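Regulatory Subunit of Protein Kinase A (cAMP-dependent) from Euglena gracilis (Euglena gracilis, PDB 6RSX) binds cyclic AMP in two cyclic nucleotide-binding domains and probably restrains the catalytic subunit of protein kinase A in a cAMP-dependent way. Local coordinates at residues L53-S58 with R145-T150. Residues are numbered along the deposited sequence; the frame is centred on the assembly and turned at random.
Sequences LEVVYS and RRILLT
Next to Val55 and Val56, the residues of helix 50-59 that meet Ile147, the carbonyl oxygen of Glu54 takes two donors from one residue. Ser58 N lies 3.2 Å from Glu54 O in the helical pattern, and Ser58 OG reaches Glu54 O at 3.2 Å. The hydroxyl comes in tilted only 17° from the carbonyl plane. A Ser58 chi1 of 69° places OG beside the Glu54 carbonyl one turn back, which satisfies the hydroxyl within the helix.

No hydrogen bond crosses between the segments; the join is made mainly by branched aliphatic side chains, with the Arg146 guanidinium at the edge. Val55 CG1, pointing opposite the backbone N (chi1 173°), touches Ile147 CG2 at 4.0 Å as the two side chains run antiparallel, flank to flank. Val56 meets Ile147 nearly perpendicularly, Val56 CG2 facing Ile147 CD1, but their modelled separation is too short to be trusted. At the exposed margin, one of two deposited conformers of Arg146 brings NH1 to 3.8 Å from Val55 CG1. The guanidinium approaches obliquely, and its second conformer makes this touch doubtful as a lasting one.

Beyond the segments, Val55 also rests on Thr143, while Val56 packs on Leu39 and Phe45. Helices 29-39, 43-46 and 50-59 fit the N3A motif of cyclic nucleotide-binding domains, here packed on the bend where helix 141-147 gives way to helix 149-165. As in related regulatory subunits, where this junction changes shape between cAMP-bound and kinase-bound states, the bend is probably mobile. Largely apolar, with no hydrogen bond across it, this contact of only 172 Å² could plausibly shift during such movement without breaking a polar pair.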
ATOM      1  N   LEU A  53       1.138   1.607  19.327  1.00 48.57           N
ATOM      2  CA  LEU A  53       1.024   3.018  18.975  1.00 43.69           C
ATOM      3  C   LEU A  53       1.535   3.896  20.102  1.00 45.60           C
ATOM      4  O   LEU A  53       2.217   4.899  19.860  1.00 43.10           O
ATOM      5  CB  LEU A  53      -0.426   3.372  18.623  1.00 48.92           C
ATOM      6  CG  LEU A  53      -0.879   2.833  17.271  1.00 54.34           C
ATOM      7  CD1 LEU A  53      -2.268   3.331  16.969  1.00 55.04           C
ATOM      8  CD2 LEU A  53       0.071   3.275  16.195  1.00 47.36           C
ATOM      9  N   GLU A  54       1.260   3.504  21.350  1.00 47.50           N
ATOM     10  CA  GLU A  54       1.814   4.236  22.480  1.00 47.14           C
ATOM     11  C   GLU A  54       3.335   4.260  22.416  1.00 41.77           C
ATOM     12  O   GLU A  54       3.969   5.259  22.785  1.00 45.61           O
ATOM     13  CB  GLU A  54       1.343   3.606  23.794  1.00 62.76           C
ATOM     14  CG  GLU A  54       0.898   4.595  24.869  1.00 66.58           C
ATOM     15  CD  GLU A  54       2.046   5.184  25.669  1.00 73.49           C
ATOM     16  OE1 GLU A  54       3.199   4.707  25.529  1.00 77.73           O
ATOM     17  OE2 GLU A  54       1.794   6.134  26.446  1.00 81.83           O
ATOM     18  N   VAL A  55       3.948   3.158  21.973  1.00 44.04           N
ATOM     19  CA  VAL A  55       5.403   3.148  21.838  1.00 41.65           C
ATOM     20  C   VAL A  55       5.838   4.114  20.743  1.00 39.72           C
ATOM     21  O   VAL A  55       6.798   4.876  20.907  1.00 38.38           O
ATOM     22  CB  VAL A  55       5.906   1.723  21.559  1.00 46.18           C
ATOM     23  CG1 VAL A  55       7.385   1.747  21.259  1.00 43.28           C
ATOM     24  CG2 VAL A  55       5.608   0.813  22.735  1.00 48.83           C
ATOM     25  N   VAL A  56       5.138   4.092  19.607  1.00 42.34           N
ATOM     26  CA  VAL A  56       5.463   5.013  18.525  1.00 38.38           C
ATOM     27  C   VAL A  56       5.370   6.452  19.011  1.00 35.86           C
ATOM     28  O   VAL A  56       6.289   7.245  18.815  1.00 36.03           O
ATOM     29  CB  VAL A  56       4.546   4.761  17.319  1.00 39.33           C
ATOM     30  CG1 VAL A  56       4.779   5.835  16.247  1.00 38.93           C
ATOM     31  CG2 VAL A  56       4.781   3.386  16.759  1.00 39.16           C
ATOM     32  N   TYR A  57       4.260   6.810  19.683  1.00 36.53           N
ATOM     33  CA  TYR A  57       4.061   8.209  20.028  1.00 39.84           C
ATOM     34  C   TYR A  57       5.041   8.700  21.071  1.00 38.89           C
ATOM     35  O   TYR A  57       5.255   9.916  21.172  1.00 41.37           O
ATOM     36  CB  TYR A  57       2.649   8.459  20.539  1.00 42.00           C
ATOM     37  CG  TYR A  57       1.590   8.181  19.513  1.00 40.23           C
ATOM     38  CD1 TYR A  57       1.744   8.596  18.194  1.00 38.38           C
ATOM     39  CD2 TYR A  57       0.444   7.484  19.861  1.00 46.08           C
ATOM     40  CE1 TYR A  57       0.738   8.335  17.240  1.00 44.91           C
ATOM     41  CE2 TYR A  57      -0.564   7.226  18.914  1.00 48.23           C
ATOM     42  CZ  TYR A  57      -0.402   7.647  17.618  1.00 47.06           C
ATOM     43  OH  TYR A  57      -1.401   7.382  16.696  1.00 54.92           O
ATOM     44  N   SER A  58       5.611   7.803  21.877  1.00 40.46           N
ATOM     45  CA  SER A  58       6.604   8.227  22.845  1.00 37.35           C
ATOM     46  C   SER A  58       8.040   8.116  22.333  1.00 40.10           C
ATOM     47  O   SER A  58       8.924   8.786  22.880  1.00 40.36           O
ATOM     48  CB  SER A  58       6.450   7.418  24.153  1.00 44.92           C
ATOM     49  OG  SER A  58       6.822   6.055  23.992  1.00 47.25           O
ATOM     50  N   ARG A 145      12.390  -2.907  15.522  1.00 38.86           N
ATOM     51  CA  ARG A 145      12.405  -4.357  15.712  1.00 41.86           C
ATOM     52  C   ARG A 145      11.329  -4.809  16.690  1.00 41.84           C
ATOM     53  O   ARG A 145      10.731  -5.874  16.505  1.00 47.52           O
ATOM     54  CB  ARG A 145      13.791  -4.823  16.184  1.00 42.68           C
ATOM     55  CG  ARG A 145      14.843  -4.679  15.082  1.00 54.19           C
ATOM     56  CD  ARG A 145      16.166  -5.353  15.421  1.00 61.05           C
ATOM     57  NE  ARG A 145      16.130  -6.768  15.065  1.00 70.44           N
ATOM     58  CZ  ARG A 145      16.334  -7.242  13.838  1.00 72.31           C
ATOM     59  NH1 ARG A 145      16.286  -8.555  13.614  1.00 70.80           N
ATOM     60  NH2 ARG A 145      16.594  -6.409  12.830  1.00 63.40           N
ATOM     61  N   ARG A 146      11.072  -4.017  17.733  0.61 40.33           N
ATOM     62  CA  ARG A 146      10.048  -4.391  18.703  0.61 44.43           C
ATOM     63  C   ARG A 146       8.650  -4.390  18.099  0.61 42.90           C
ATOM     64  O   ARG A 146       7.893  -5.349  18.292  0.61 42.89           O
ATOM     65  CB  ARG A 146      10.092  -3.452  19.906  0.61 43.56           C
ATOM     66  CG  ARG A 146      11.316  -3.661  20.766  0.61 48.61           C
ATOM     67  CD  ARG A 146      10.966  -3.540  22.229  0.61 51.93           C
ATOM     68  NE  ARG A 146      10.723  -2.167  22.653  0.61 53.34           N
ATOM     69  CZ  ARG A 146       9.570  -1.721  23.133  0.61 48.84           C
ATOM     70  NH1 ARG A 146       9.467  -0.458  23.522  0.61 46.32           N
ATOM     71  NH2 ARG A 146       8.527  -2.537  23.234  0.61 55.49           N
ATOM     72  N   ILE A 147       8.275  -3.332  17.375  1.00 41.22           N
ATOM     73  CA  ILE A 147       6.870  -3.114  17.023  1.00 43.18           C
ATOM     74  C   ILE A 147       6.511  -3.340  15.555  1.00 42.51           C
ATOM     75  O   ILE A 147       5.328  -3.581  15.262  1.00 43.12           O
ATOM     76  CB  ILE A 147       6.409  -1.713  17.455  1.00 44.50           C
ATOM     77  CG1 ILE A 147       7.069  -0.663  16.582  1.00 48.83           C
ATOM     78  CG2 ILE A 147       6.710  -1.468  18.938  1.00 50.67           C
ATOM     79  CD1 ILE A 147       6.487   0.699  16.822  1.00 54.70           C
ATOM     80  N   LEU A 148       7.454  -3.278  14.623  1.00 41.09           N
ATOM     81  CA  LEU A 148       7.107  -3.396  13.209  1.00 39.81           C
ATOM     82  C   LEU A 148       7.719  -4.596  12.496  1.00 40.96           C
ATOM     83  O   LEU A 148       7.142  -5.051  11.505  1.00 40.65           O
ATOM     84  CB  LEU A 148       7.507  -2.113  12.452  1.00 41.55           C
ATOM     85  CG  LEU A 148       6.563  -0.920  12.577  1.00 43.39           C
ATOM     86  CD1 LEU A 148       7.216   0.340  12.004  1.00 49.23           C
ATOM     87  CD2 LEU A 148       5.255  -1.252  11.841  1.00 45.11           C
ATOM     88  N   LEU A 149       8.851  -5.136  12.973  1.00 40.33           N
ATOM     89  CA  LEU A 149       9.621  -6.056  12.136  1.00 38.07           C
ATOM     90  C   LEU A 149       8.851  -7.348  11.849  1.00 43.55           C
ATOM     91  O   LEU A 149       8.760  -7.786  10.692  1.00 40.88           O
ATOM     92  CB  LEU A 149      10.991  -6.352  12.789  1.00 40.71           C
ATOM     93  CG  LEU A 149      11.909  -7.255  11.959  1.00 41.57           C
ATOM     94  CD1 LEU A 149      13.383  -7.045  12.302  1.00 49.63           C
ATOM     95  CD2 LEU A 149      11.507  -8.690  12.221  1.00 46.86           C
ATOM     96  N   THR A 150       8.278  -7.965  12.889  0.63 43.62           N
ATOM     97  CA  THR A 150       7.726  -9.311  12.749  0.63 42.95           C
ATOM     98  C   THR A 150       6.547  -9.331  11.788  0.63 43.40           C
ATOM     99  O   THR A 150       6.535 -10.081  10.807  0.63 42.58           O
ATOM    100  CB  THR A 150       7.298  -9.856  14.114  0.63 42.43           C
ATOM    101  OG1 THR A 150       8.434  -9.911  14.979  0.63 50.60           O
ATOM    102  CG2 THR A 150       6.713 -11.247  13.952  0.63 41.06           C
TER